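Cerato-platanin-like protein (Moniliophthora perniciosa, PDB 3SUK) is a secreted fungal protein of the cerato-platanin family, with a double-psi beta-barrel fold and a function that is not firmly established. Local coordinates at residues 5-10 against 108-113; 64-69 against 116-121. All blocks are in the same frame, centred on the assembly; numbering follows the deposited sequence.

Contact 1 of 2, residues 5-10 against 108-113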
loop_
_atom_site.group_PDB
_atom_site.type_symbol
_atom_site.label_atom_id
_atom_site.label_comp_id
_atom_site.label_asym_id
_atom_site.label_seq_id
_atom_site.Cartn_x
_atom_site.Cartn_y
_atom_site.Cartn_z
ATOM N N GLN A 5 -11.680 3.496 1.468
ATOM C CA GLN A 5 -11.860 2.018 1.538
ATOM C C GLN A 5 -10.509 1.292 1.382
ATOM O O GLN A 5 -9.586 1.798 0.796
ATOM C CB GLN A 5 -12.863 1.505 0.494
ATOM C CG GLN A 5 -14.343 1.985 0.630
ATOM C CD GLN A 5 -15.231 0.951 0.021
ATOM O OE1 GLN A 5 -15.130 0.684 -1.174
ATOM N NE2 GLN A 5 -16.005 0.238 0.868
ATOM N N LEU A 6 -10.422 0.156 2.050
ATOM C CA LEU A 6 -9.243 -0.686 1.996
ATOM C C LEU A 6 -9.658 -2.139 1.833
ATOM O O LEU A 6 -10.488 -2.591 2.553
ATOM C CB LEU A 6 -8.352 -0.469 3.233
ATOM C CG LEU A 6 -7.026 -1.235 3.204
ATOM C CD1 LEU A 6 -5.944 -0.441 3.875
ATOM C CD2 LEU A 6 -7.136 -2.581 3.860
ATOM N N ARG A 7 -8.985 -2.848 0.934
ATOM C CA ARG A 7 -9.179 -4.277 0.707
ATOM C C ARG A 7 -7.777 -4.847 0.450
ATOM O O ARG A 7 -6.809 -4.132 0.488
ATOM C CB ARG A 7 -10.102 -4.557 -0.485
ATOM C CG ARG A 7 -9.587 -3.944 -1.749
ATOM C CD ARG A 7 -10.631 -3.755 -2.897
ATOM N NE ARG A 7 -11.692 -2.774 -2.665
ATOM C CZ ARG A 7 -11.585 -1.468 -2.333
ATOM N NH1 ARG A 7 -10.416 -0.777 -2.061
ATOM N NH2 ARG A 7 -12.730 -0.836 -2.214
ATOM N N PHE A 8 -7.701 -6.149 0.262
ATOM C CA PHE A 8 -6.424 -6.777 0.021
ATOM C C PHE A 8 -6.367 -7.420 -1.340
ATOM O O PHE A 8 -7.354 -7.717 -1.962
ATOM C CB PHE A 8 -6.019 -7.758 1.148
ATOM C CG PHE A 8 -6.794 -9.053 1.153
ATOM C CD1 PHE A 8 -6.404 -10.129 0.376
ATOM C CD2 PHE A 8 -7.893 -9.178 1.927
ATOM C CE1 PHE A 8 -7.087 -11.267 0.377
ATOM C CE2 PHE A 8 -8.575 -10.364 1.954
ATOM C CZ PHE A 8 -8.172 -11.403 1.160
ATOM N N ASP A 9 -5.148 -7.521 -1.801
ATOM C CA ASP A 9 -4.832 -8.128 -3.103
ATOM C C ASP A 9 -3.544 -8.901 -2.896
ATOM O O ASP A 9 -2.523 -8.323 -2.641
ATOM C CB ASP A 9 -4.655 -7.009 -4.135
ATOM C CG ASP A 9 -4.343 -7.515 -5.551
ATOM O OD1 ASP A 9 -3.928 -8.615 -5.701
ATOM O OD2 ASP A 9 -4.508 -6.743 -6.491
ATOM N N ASN A 10 -3.637 -10.231 -3.057
ATOM C CA ASN A 10 -2.532 -11.145 -2.814
ATOM C C ASN A 10 -1.360 -10.998 -3.792
ATOM O O ASN A 10 -0.338 -11.509 -3.546
ATOM C CB ASN A 10 -3.018 -12.600 -2.800
ATOM C CG ASN A 10 -3.963 -12.901 -1.656
ATOM O OD1 ASN A 10 -5.063 -13.333 -1.886
ATOM N ND2 ASN A 10 -3.539 -12.653 -0.450
ATOM N N LEU A 108 -12.829 -9.850 7.344
ATOM C CA LEU A 108 -13.447 -8.564 6.976
ATOM C C LEU A 108 -13.681 -8.258 5.481
ATOM O O LEU A 108 -14.662 -7.779 5.070
ATOM C CB LEU A 108 -12.698 -7.446 7.680
ATOM C CG LEU A 108 -12.887 -7.518 9.190
ATOM C CD1 LEU A 108 -11.900 -6.601 9.841
ATOM C CD2 LEU A 108 -14.316 -7.161 9.607
ATOM N N GLY A 109 -12.689 -8.594 4.701
ATOM C CA GLY A 109 -12.675 -8.357 3.268
ATOM C C GLY A 109 -12.437 -6.940 2.785
ATOM O O GLY A 109 -11.428 -6.685 2.186
ATOM N N THR A 110 -13.372 -6.041 3.078
ATOM C CA THR A 110 -13.292 -4.605 2.800
ATOM C C THR A 110 -13.622 -3.778 4.057
ATOM O O THR A 110 -14.591 -4.039 4.702
ATOM C CB THR A 110 -14.253 -4.265 1.682
ATOM O OG1 THR A 110 -13.939 -5.065 0.558
ATOM C CG2 THR A 110 -14.105 -2.840 1.255
ATOM N N ILE A 111 -12.807 -2.794 4.366
ATOM C CA ILE A 111 -12.976 -1.944 5.530
ATOM C C ILE A 111 -12.822 -0.463 5.168
ATOM O O ILE A 111 -12.352 -0.115 4.100
ATOM C CB ILE A 111 -12.009 -2.320 6.661
ATOM C CG1 ILE A 111 -10.569 -2.009 6.222
ATOM C CG2 ILE A 111 -12.257 -3.759 7.143
ATOM C CD1 ILE A 111 -9.512 -2.265 7.239
ATOM N N ASP A 112 -13.272 0.400 6.056
ATOM C CA ASP A 112 -13.051 1.832 5.938
ATOM C C ASP A 112 -11.918 2.215 6.881
ATOM O O ASP A 112 -11.967 1.908 8.011
ATOM C CB ASP A 112 -14.312 2.601 6.321
ATOM C CG ASP A 112 -15.366 2.457 5.322
ATOM O OD1 ASP A 112 -15.060 2.298 4.183
ATOM O OD2 ASP A 112 -16.516 2.516 5.705
ATOM N N VAL A 113 -10.907 2.872 6.356
ATOM C CA VAL A 113 -9.767 3.268 7.167
ATOM C C VAL A 113 -9.570 4.766 7.155
ATOM O O VAL A 113 -10.154 5.433 6.390
ATOM C CB VAL A 113 -8.462 2.572 6.714
ATOM C CG1 VAL A 113 -8.629 1.063 6.797
ATOM C CG2 VAL A 113 -8.035 3.002 5.262
HETATM O O HOH W 1 -13.918 -4.219 -2.075
HETATM O O HOH W 2 -10.133 -7.852 0.099
#
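Leu-6 and Ile-111 form the antiparallel hydrogen-bonded pair that joins strand 5-8 to strand 110-113; the axes of these short segments approach to 4.6 Å, with 140° between their N-to-C directions. Leu-6 N donates a hydrogen bond to Ile-111 O over 2.8 Å, and Ile-111 N donates one to Leu-6 O over 3.0 Å, the latter nearly straight at 171°. On the buried face, the side chains of Leu-6 and Ile-111 run side by side and point the same way. Leu-6 CB rests 4.0 Å from Ile-111 CG1 and 3.9 Å from Val-113 CG1, and Met-97 of helix 94-101 packs against both Leu-6 and Ile-111. The other face carries Gln-5, Arg-7, Thr-110 and Asp-112. In one of its two conformers Gln-5 lies alongside Asp-112, with Gln-5 CG 3.6 Å from Asp-112 OD1. Thr-110 has OG1 anti to its carbonyl carbon (chi1 -56°), which turns the hydroxyl to a water that accepts a hydrogen bond from Arg-7 NE at 2.7 Å. Farther along, where the strands part, a second water replaces the direct bond: it accepts from Phe-8 N and donates to Gly-109 O at 2.7 Å. Gly-109, with positive phi, turns the chain out of helix 105-108 into the strand. Here the first and last strands of the chain pair within the double-psi beta-barrel of the cerato-platanins.

Contact 2 of 2, residues 64-69 against 116-121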
loop_
_atom_site.group_PDB
_atom_site.type_symbol
_atom_site.label_atom_id
_atom_site.label_comp_id
_atom_site.label_asym_id
_atom_site.label_seq_id
_atom_site.Cartn_x
_atom_site.Cartn_y
_atom_site.Cartn_z
ATOM N N CYS A 64 3.836 7.637 0.810
ATOM C CA CYS A 64 3.858 6.974 2.086
ATOM C C CYS A 64 2.660 7.438 2.910
ATOM O O CYS A 64 2.481 8.578 3.083
ATOM C CB CYS A 64 5.163 7.376 2.797
ATOM S SG CYS A 64 5.427 6.599 4.424
ATOM N N TYR A 65 1.875 6.490 3.386
ATOM C CA TYR A 65 0.659 6.750 4.111
ATOM C C TYR A 65 0.656 6.061 5.461
ATOM O O TYR A 65 0.994 4.908 5.568
ATOM C CB TYR A 65 -0.539 6.240 3.318
ATOM C CG TYR A 65 -0.700 6.869 1.973
ATOM C CD1 TYR A 65 -0.087 6.317 0.869
ATOM C CD2 TYR A 65 -1.473 8.009 1.798
ATOM C CE1 TYR A 65 -0.250 6.858 -0.366
ATOM C CE2 TYR A 65 -1.616 8.577 0.564
ATOM C CZ TYR A 65 -0.979 8.018 -0.504
ATOM O OH TYR A 65 -1.113 8.574 -1.737
ATOM N N THR A 66 0.214 6.777 6.469
ATOM C CA THR A 66 -0.061 6.191 7.762
ATOM C C THR A 66 -1.535 5.874 7.728
ATOM O O THR A 66 -2.361 6.747 7.596
ATOM C CB THR A 66 0.247 7.148 8.913
ATOM O OG1 THR A 66 1.649 7.384 8.944
ATOM C CG2 THR A 66 -0.155 6.540 10.218
ATOM N N ILE A 67 -1.827 4.586 7.818
ATOM C CA ILE A 67 -3.184 4.044 7.699
ATOM C C ILE A 67 -3.579 3.503 9.061
ATOM O O ILE A 67 -2.870 2.769 9.640
ATOM C CB ILE A 67 -3.266 2.928 6.627
ATOM C CG1 ILE A 67 -2.808 3.444 5.239
ATOM C CG2 ILE A 67 -4.696 2.407 6.492
ATOM C CD1 ILE A 67 -2.687 2.416 4.230
ATOM N N SER A 68 -4.751 3.909 9.532
ATOM C CA SER A 68 -5.295 3.587 10.850
ATOM C C SER A 68 -6.670 2.930 10.777
ATOM O O SER A 68 -7.458 3.241 9.945
ATOM C CB SER A 68 -5.461 4.858 11.675
ATOM O OG SER A 68 -4.218 5.461 11.817
ATOM N N PHE A 69 -6.885 1.955 11.641
ATOM C CA PHE A 69 -8.163 1.242 11.757
ATOM C C PHE A 69 -8.399 0.845 13.200
ATOM O O PHE A 69 -7.544 0.295 13.809
ATOM C CB PHE A 69 -8.178 0.012 10.855
ATOM C CG PHE A 69 -9.512 -0.691 10.763
ATOM C CD1 PHE A 69 -10.631 -0.082 10.249
ATOM C CD2 PHE A 69 -9.598 -2.003 11.117
ATOM C CE1 PHE A 69 -11.829 -0.767 10.173
ATOM C CE2 PHE A 69 -10.782 -2.674 10.993
ATOM C CZ PHE A 69 -11.878 -2.040 10.541
ATOM N N GLN A 116 -3.569 9.102 6.227
ATOM C CA GLN A 116 -2.869 10.358 6.218
ATOM C C GLN A 116 -1.539 10.178 5.479
ATOM O O GLN A 116 -0.716 9.467 5.968
ATOM C CB GLN A 116 -2.575 10.754 7.679
ATOM C CG GLN A 116 -1.915 12.076 7.841
ATOM C CD GLN A 116 -2.587 13.146 6.993
ATOM O OE1 GLN A 116 -3.707 13.545 7.264
ATOM N NE2 GLN A 116 -1.923 13.582 5.957
ATOM N N GLN A 117 -1.303 10.869 4.390
ATOM C CA GLN A 117 0.028 10.883 3.828
ATOM C C GLN A 117 1.016 11.520 4.794
ATOM O O GLN A 117 0.685 12.477 5.459
ATOM C CB GLN A 117 0.035 11.651 2.508
ATOM C CG GLN A 117 1.336 11.439 1.791
ATOM C CD GLN A 117 1.466 12.168 0.508
ATOM O OE1 GLN A 117 0.688 13.013 0.164
ATOM N NE2 GLN A 117 2.461 11.842 -0.184
ATOM N N VAL A 118 2.205 10.954 4.826
ATOM C CA VAL A 118 3.327 11.436 5.589
ATOM C C VAL A 118 4.542 11.556 4.646
ATOM O O VAL A 118 4.483 11.274 3.480
ATOM C CB VAL A 118 3.664 10.515 6.791
ATOM C CG1 VAL A 118 2.515 10.506 7.801
ATOM C CG2 VAL A 118 3.963 9.110 6.306
ATOM N N ALA A 119 5.644 12.043 5.185
ATOM C CA ALA A 119 6.829 12.221 4.389
ATOM C C ALA A 119 7.314 10.888 3.835
ATOM O O ALA A 119 7.173 9.882 4.453
ATOM C CB ALA A 119 7.948 12.891 5.197
ATOM N N ARG A 120 7.915 10.961 2.657
ATOM C CA ARG A 120 8.391 9.796 1.944
ATOM C C ARG A 120 9.397 9.055 2.840
ATOM O O ARG A 120 9.425 7.842 2.888
ATOM C CB ARG A 120 9.064 10.198 0.610
ATOM C CG ARG A 120 8.141 10.758 -0.514
ATOM C CD ARG A 120 7.280 9.635 -1.074
ATOM N NE ARG A 120 6.423 10.111 -2.155
ATOM C CZ ARG A 120 6.780 10.146 -3.417
ATOM N NH1 ARG A 120 7.990 9.786 -3.771
ATOM N NH2 ARG A 120 5.923 10.590 -4.316
ATOM N N SER A 121 10.165 9.836 3.582
ATOM C CA SER A 121 11.220 9.279 4.444
ATOM C C SER A 121 10.693 8.372 5.551
ATOM O O SER A 121 11.384 7.489 5.952
ATOM C CB SER A 121 12.089 10.412 5.024
ATOM O OG SER A 121 11.333 11.235 5.819
HETATM O O HOH W 3 4.578 10.463 0.787
#
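Cys-64 and Val-118 touch through both backbone and side chain: Val-118 N donates to Cys-64 O over 3.0 Å, almost straight at 175°, and Cys-64 SG lies 3.5 Å from the methyl CG2 of Val-118. With SG anti to the backbone N (chi1 -178°), the sulfur is set beside that methyl group. Two residues further on, Thr-66 and Gln-116 exchange two backbone bonds, Thr-66 N to Gln-116 O at 2.9 Å and Gln-116 N to Thr-66 O at 3.0 Å. The Thr-66 and Val-118 side chains cross at about a right angle, bringing Thr-66 OG1 to 3.4 Å from Val-118 CG1. On the opposite face the Tyr-65 ring meets the CA and CB of Gln-117, the two side chains crossing at a slant, with Tyr-65 CE2 4.0 Å from Gln-117 CB. The antiparallel pairs Tyr-65 with Gln-117 and Thr-66 with Gln-116 belong to the sheet of the double-psi beta-barrel and lie near the carboxyl end of strand 110-118. Where the strands diverge, one water accepts from Cys-64 N and Gln-117 NE2 and donates to Val-118 O at 2.8 Å, so it bridges both segments. The Gln-116 side chain, bent at chi2, curls toward the next residue, its NE2 donating to Gln-117 O in the carbonyl plane. Farther out, the disulfide from Cys-64 to Cys-123 ties the strand to the C-terminal tail. Tyr-65 OH is hydrogen-bonded to Asp-52 and Asn-63, and Thr-66 OG1 to Asn-79 on strand 74-83.

In the fold
Strand 110-118 is common to both contacts, pairing near its start with strand 4-8 in contact 1 and near its end with strand 64-71 in contact 2. The two centres lie about 17 Å apart, yet the contacts touch: Val-113 CG2 is 3.6 Å from Ile-67 CG2, and Ile-111 CG2 is 3.8 Å from Phe-69 CZ. Along the chain the segments alternate, 5-10, 64-69, 108-113 and 116-121, so the two pairings cross in sequence. One late strand thus joins the beginning of the chain to its middle within a single sheet, and helix 94-101 packs against residues of both contacts.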